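Local atomic coordinates of NAD nucleotidase (Haemophilus influenzae, PDB entry 3ZTV), a protein that hydrolyses NAD to adenosine and nicotinamide riboside in the periplasm, acting as a zinc-dependent 5'-nucleotidase with pyrophosphatase activity. Residues M395-N408 and Y509-D522. Numbering follows the deposited sequence.
With ADN (adenosine), chain D.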
loop_
_atom_site.group_PDB
_atom_site.type_symbol
_atom_site.label_atom_id
_atom_site.label_comp_id
_atom_site.label_asym_id
_atom_site.label_seq_id
_atom_site.Cartn_x
_atom_site.Cartn_y
_atom_site.Cartn_z
ATOM N N MET A 395 21.820 -18.535 16.616
ATOM C CA MET A 395 20.787 -17.509 16.644
ATOM C C MET A 395 20.934 -16.541 15.466
ATOM O O MET A 395 19.953 -16.141 14.839
ATOM C CB MET A 395 20.869 -16.746 17.965
ATOM C CG MET A 395 20.639 -17.631 19.186
ATOM S SD MET A 395 21.352 -17.012 20.723
ATOM C CE MET A 395 20.242 -15.654 21.042
ATOM N N TYR A 396 22.173 -16.162 15.180
ATOM C CA TYR A 396 22.473 -15.230 14.097
ATOM C C TYR A 396 22.019 -15.799 12.757
ATOM O O TYR A 396 21.554 -15.070 11.880
ATOM C CB TYR A 396 23.975 -14.950 14.099
ATOM C CG TYR A 396 24.484 -14.017 13.025
ATOM C CD1 TYR A 396 24.487 -12.638 13.210
ATOM C CD2 TYR A 396 25.000 -14.518 11.841
ATOM C CE1 TYR A 396 24.978 -11.784 12.230
ATOM C CE2 TYR A 396 25.494 -13.679 10.864
ATOM C CZ TYR A 396 25.483 -12.316 11.068
ATOM O OH TYR A 396 25.976 -11.489 10.081
ATOM N N ASN A 397 22.125 -17.113 12.616
ATOM C CA ASN A 397 21.751 -17.805 11.389
ATOM C C ASN A 397 20.247 -17.828 11.091
ATOM O O ASN A 397 19.848 -18.080 9.960
ATOM C CB ASN A 397 22.295 -19.236 11.432
ATOM C CG ASN A 397 21.871 -20.063 10.235
ATOM O OD1 ASN A 397 22.367 -19.867 9.126
ATOM N ND2 ASN A 397 20.962 -21.010 10.458
ATOM N N GLU A 398 19.415 -17.558 12.092
ATOM C CA GLU A 398 17.963 -17.649 11.917
ATOM C C GLU A 398 17.365 -16.613 10.967
ATOM O O GLU A 398 16.549 -16.957 10.109
ATOM C CB GLU A 398 17.246 -17.551 13.265
ATOM C CG GLU A 398 17.285 -18.821 14.099
ATOM C CD GLU A 398 16.294 -19.872 13.634
ATOM O OE1 GLU A 398 15.715 -19.730 12.536
ATOM O OE2 GLU A 398 16.086 -20.847 14.384
ATOM N N LEU A 399 17.760 -15.352 11.132
ATOM C CA LEU A 399 17.120 -14.233 10.438
ATOM C C LEU A 399 18.087 -13.525 9.502
ATOM O O LEU A 399 19.134 -13.049 9.931
ATOM C CB LEU A 399 16.578 -13.219 11.448
ATOM C CG LEU A 399 15.619 -13.740 12.520
ATOM C CD1 LEU A 399 15.178 -12.615 13.438
ATOM C CD2 LEU A 399 14.413 -14.408 11.883
ATOM N N LYS A 400 17.726 -13.428 8.230
ATOM C CA LYS A 400 18.597 -12.753 7.264
ATOM C C LYS A 400 18.797 -11.273 7.597
ATOM O O LYS A 400 19.771 -10.654 7.165
ATOM C CB LYS A 400 18.057 -12.907 5.839
ATOM C CG LYS A 400 16.645 -12.373 5.628
ATOM C CD LYS A 400 16.183 -12.621 4.196
ATOM C CE LYS A 400 14.699 -12.338 4.029
ATOM N NZ LYS A 400 13.854 -13.287 4.821
ATOM N N THR A 401 17.879 -10.724 8.384
ATOM C CA THR A 401 17.856 -9.306 8.713
ATOM C C THR A 401 18.742 -8.924 9.900
ATOM O O THR A 401 19.103 -7.765 10.065
ATOM C CB THR A 401 16.423 -8.875 9.048
ATOM O OG1 THR A 401 15.885 -9.775 10.028
ATOM C CG2 THR A 401 15.548 -8.911 7.797
ATOM N N VAL A 402 19.076 -9.895 10.740
ATOM C CA VAL A 402 19.769 -9.601 11.992
ATOM C C VAL A 402 21.238 -9.206 11.803
ATOM O O VAL A 402 21.977 -9.857 11.065
ATOM C CB VAL A 402 19.638 -10.782 12.983
ATOM C CG1 VAL A 402 20.575 -10.611 14.171
ATOM C CG2 VAL A 402 18.196 -10.908 13.451
ATOM N N ASP A 403 21.640 -8.125 12.469
ATOM C CA ASP A 403 23.020 -7.637 12.379
ATOM C C ASP A 403 23.975 -8.301 13.372
ATOM O O ASP A 403 25.159 -8.485 13.088
ATOM C CB ASP A 403 23.052 -6.123 12.586
ATOM C CG ASP A 403 22.353 -5.370 11.475
ATOM O OD1 ASP A 403 22.727 -5.564 10.299
ATOM O OD2 ASP A 403 21.430 -4.592 11.776
ATOM N N LEU A 404 23.461 -8.650 14.545
ATOM C CA LEU A 404 24.298 -9.248 15.572
ATOM C C LEU A 404 23.407 -9.933 16.587
ATOM O O LEU A 404 22.237 -9.573 16.742
ATOM C CB LEU A 404 25.168 -8.177 16.246
ATOM C CG LEU A 404 24.437 -7.063 16.998
ATOM C CD1 LEU A 404 24.423 -7.348 18.500
ATOM C CD2 LEU A 404 25.042 -5.682 16.705
ATOM N N THR A 405 23.953 -10.938 17.260
ATOM C CA THR A 405 23.236 -11.574 18.356
ATOM C C THR A 405 24.102 -11.601 19.607
ATOM O O THR A 405 25.333 -11.593 19.518
ATOM C CB THR A 405 22.824 -13.011 18.019
ATOM O OG1 THR A 405 23.991 -13.761 17.671
ATOM C CG2 THR A 405 21.829 -13.038 16.867
ATOM N N ILE A 406 23.454 -11.636 20.764
ATOM C CA ILE A 406 24.137 -11.680 22.054
ATOM C C ILE A 406 23.518 -12.776 22.910
ATOM O O ILE A 406 22.293 -12.837 23.047
ATOM C CB ILE A 406 24.032 -10.332 22.789
ATOM C CG1 ILE A 406 24.718 -9.234 21.966
ATOM C CG2 ILE A 406 24.608 -10.436 24.193
ATOM C CD1 ILE A 406 24.458 -7.829 22.471
ATOM N N GLN A 407 24.366 -13.638 23.472
ATOM C CA GLN A 407 23.938 -14.765 24.312
ATOM C C GLN A 407 24.702 -14.720 25.632
ATOM O O GLN A 407 25.899 -14.421 25.658
ATOM C CB GLN A 407 24.184 -16.102 23.587
ATOM C CG GLN A 407 23.886 -17.368 24.407
ATOM C CD GLN A 407 22.397 -17.627 24.620
ATOM O OE1 GLN A 407 21.544 -16.891 24.143
ATOM N NE2 GLN A 407 22.089 -18.693 25.348
ATOM N N ASN A 408 24.017 -15.007 26.734
ATOM C CA ASN A 408 24.659 -15.052 28.049
ATOM C C ASN A 408 25.308 -16.414 28.316
ATOM O O ASN A 408 24.733 -17.456 27.997
ATOM C CB ASN A 408 23.650 -14.719 29.157
ATOM C CG ASN A 408 22.533 -15.742 29.259
ATOM O OD1 ASN A 408 21.820 -16.003 28.290
ATOM N ND2 ASN A 408 22.389 -16.338 30.437
ATOM N N TYR A 509 20.725 -0.965 14.813
ATOM C CA TYR A 509 20.992 -2.358 14.474
ATOM C C TYR A 509 19.811 -3.249 14.837
ATOM O O TYR A 509 19.125 -2.995 15.824
ATOM C CB TYR A 509 22.229 -2.853 15.232
ATOM C CG TYR A 509 23.504 -2.137 14.847
ATOM C CD1 TYR A 509 23.908 -0.988 15.516
ATOM C CD2 TYR A 509 24.304 -2.610 13.821
ATOM C CE1 TYR A 509 25.071 -0.326 15.159
ATOM C CE2 TYR A 509 25.467 -1.955 13.458
ATOM C CZ TYR A 509 25.845 -0.818 14.132
ATOM O OH TYR A 509 27.009 -0.167 13.764
ATOM N N LEU A 510 19.586 -4.293 14.045
ATOM C CA LEU A 510 18.650 -5.336 14.456
ATOM C C LEU A 510 19.432 -6.365 15.256
ATOM O O LEU A 510 20.337 -7.024 14.730
ATOM C CB LEU A 510 17.942 -5.984 13.267
ATOM C CG LEU A 510 16.845 -6.992 13.635
ATOM C CD1 LEU A 510 15.708 -6.317 14.369
ATOM C CD2 LEU A 510 16.328 -7.679 12.389
ATOM N N VAL A 511 19.075 -6.471 16.531
ATOM C CA VAL A 511 19.814 -7.269 17.497
ATOM C C VAL A 511 18.962 -8.438 17.972
ATOM O O VAL A 511 17.806 -8.251 18.372
ATOM C CB VAL A 511 20.214 -6.405 18.708
ATOM C CG1 VAL A 511 20.843 -7.257 19.800
ATOM C CG2 VAL A 511 21.154 -5.270 18.267
ATOM N N GLY A 512 19.524 -9.642 17.914
ATOM C CA GLY A 512 18.836 -10.820 18.420
ATOM C C GLY A 512 19.436 -11.306 19.725
ATOM O O GLY A 512 20.655 -11.263 19.919
ATOM N N THR A 513 18.586 -11.782 20.626
ATOM C CA THR A 513 19.049 -12.350 21.888
ATOM C C THR A 513 18.029 -13.405 22.327
ATOM O O THR A 513 17.077 -13.668 21.595
ATOM C CB THR A 513 19.263 -11.250 22.936
ATOM O OG1 THR A 513 19.958 -11.785 24.065
ATOM C CG2 THR A 513 17.942 -10.664 23.387
ATOM N N ASN A 514 18.225 -14.030 23.483
ATOM C CA ASN A 514 17.236 -14.997 23.945
ATOM C C ASN A 514 16.154 -14.290 24.767
ATOM O O ASN A 514 16.377 -13.207 25.301
ATOM C CB ASN A 514 17.874 -16.170 24.708
ATOM C CG ASN A 514 18.472 -15.754 26.025
ATOM O OD1 ASN A 514 17.765 -15.295 26.918
ATOM N ND2 ASN A 514 19.785 -15.924 26.162
ATOM N N ALA A 515 14.985 -14.917 24.862
ATOM C CA ALA A 515 13.832 -14.314 25.520
ATOM C C ALA A 515 14.071 -14.008 26.999
ATOM O O ALA A 515 13.499 -13.064 27.538
ATOM C CB ALA A 515 12.619 -15.209 25.352
ATOM N N TYR A 516 14.913 -14.811 27.642
ATOM C CA TYR A 516 15.230 -14.633 29.057
ATOM C C TYR A 516 15.921 -13.293 29.319
ATOM O O TYR A 516 15.421 -12.470 30.078
ATOM C CB TYR A 516 16.075 -15.823 29.537
ATOM C CG TYR A 516 16.657 -15.751 30.937
ATOM C CD1 TYR A 516 15.898 -16.081 32.057
ATOM C CD2 TYR A 516 17.988 -15.403 31.130
ATOM C CE1 TYR A 516 16.454 -16.036 33.332
ATOM C CE2 TYR A 516 18.545 -15.355 32.390
ATOM C CZ TYR A 516 17.779 -15.670 33.488
ATOM O OH TYR A 516 18.347 -15.621 34.743
ATOM N N VAL A 517 17.061 -13.046 28.684
ATOM C CA VAL A 517 17.721 -11.753 28.895
ATOM C C VAL A 517 17.016 -10.578 28.200
ATOM O O VAL A 517 17.196 -9.423 28.589
ATOM C CB VAL A 517 19.222 -11.774 28.532
ATOM C CG1 VAL A 517 19.956 -12.801 29.389
ATOM C CG2 VAL A 517 19.423 -12.055 27.059
ATOM N N ALA A 518 16.194 -10.864 27.195
ATOM C CA ALA A 518 15.444 -9.801 26.523
ATOM C C ALA A 518 14.527 -9.045 27.493
ATOM O O ALA A 518 14.238 -7.868 27.296
ATOM C CB ALA A 518 14.641 -10.365 25.372
ATOM N N GLY A 519 14.077 -9.728 28.543
ATOM C CA GLY A 519 13.215 -9.111 29.537
ATOM C C GLY A 519 13.989 -8.448 30.665
ATOM O O GLY A 519 13.402 -7.923 31.609
ATOM N N GLY A 520 15.314 -8.475 30.575
ATOM C CA GLY A 520 16.152 -7.805 31.551
ATOM C C GLY A 520 16.752 -8.698 32.619
ATOM O O GLY A 520 17.417 -8.216 33.535
ATOM N N LYS A 521 16.527 -10.003 32.518
ATOM C CA LYS A 521 17.093 -10.928 33.492
ATOM C C LYS A 521 18.622 -10.938 33.392
ATOM O O LYS A 521 19.191 -10.442 32.415
ATOM C CB LYS A 521 16.532 -12.337 33.291
ATOM C CG LYS A 521 15.018 -12.424 33.386
ATOM C CD LYS A 521 14.533 -12.181 34.799
ATOM C CE LYS A 521 13.013 -12.164 34.849
ATOM N NZ LYS A 521 12.436 -13.341 34.141
ATOM N N ASP A 522 19.278 -11.491 34.408
ATOM C CA ASP A 522 20.740 -11.558 34.456
ATOM C C ASP A 522 21.397 -10.179 34.341
ATOM O O ASP A 522 22.509 -10.050 33.828
ATOM C CB ASP A 522 21.278 -12.502 33.375
ATOM C CG ASP A 522 21.908 -13.763 33.956
ATOM O OD1 ASP A 522 21.742 -14.011 35.173
ATOM O OD2 ASP A 522 22.565 -14.511 33.205
HETATM O "O5'" ADN D . 21.827 -20.647 37.541
HETATM C "C5'" ADN D . 21.267 -19.378 37.197
HETATM C "C4'" ADN D . 21.935 -18.877 35.922
HETATM O "O4'" ADN D . 21.563 -19.702 34.814
HETATM C "C3'" ADN D . 21.521 -17.466 35.551
HETATM O "O3'" ADN D . 22.396 -16.497 36.137
HETATM C "C2'" ADN D . 21.625 -17.464 34.038
HETATM O "O2'" ADN D . 22.951 -17.123 33.615
HETATM C "C1'" ADN D . 21.356 -18.905 33.647
HETATM N N9 ADN D . 19.951 -19.038 33.204
HETATM C C8 ADN D . 18.880 -19.357 33.958
HETATM N N7 ADN D . 17.749 -19.387 33.201
HETATM C C5 ADN D . 18.098 -19.076 31.933
HETATM C C6 ADN D . 17.423 -18.928 30.624
HETATM N N6 ADN D . 16.090 -19.109 30.479
HETATM N N1 ADN D . 18.182 -18.598 29.561
HETATM C C2 ADN D . 19.510 -18.408 29.657
HETATM N N3 ADN D . 20.189 -18.525 30.807
HETATM C C4 ADN D . 19.549 -18.857 31.951
#
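Asn-408 and Asn-514, where two parallel strands run out, illustrate how strand ends build a nucleoside pocket. Followed outward, Asn-408 begins with CB 4.2 Å from Val-517 CG1, and a chi1 of 64° sets CG between the backbone N and carbonyl carbon, against that same methyl. Asn-408 OD1 takes a hydrogen bond from Asn-514 ND2 nearly along its C=O axis. Asn-408 ND2 turns to the adenosine, giving an almost straight bond (179°) to its N3 at 3.1 Å and weak ones to its O2' and to Asp-522 OD2. The Asp-522 carboxylate grips the ribose through both oxygens, OD1 to O3' and OD2 to O2', while the base stacks on one face of Tyr-516, whose opposite face carries Lys-521 CB.

Asn-514 works as second shell: its ND2 also bonds Gln-407 OE1 (2.8 Å), from above that carbonyl plane, and its OD1 caps the following short helix at Val-517 N. Upstream, Gly-512 N to Leu-404 O (3.0 Å) and Ile-406 N to Gly-512 O (2.9 Å) zip the strands together. Strands 404-408 and 508-514 lie side by side in the C-terminal domain's mixed sheet, flanked by antiparallel strands 467-470 and 435-442, with helix 443-460 packed on Ile-406 and Val-511.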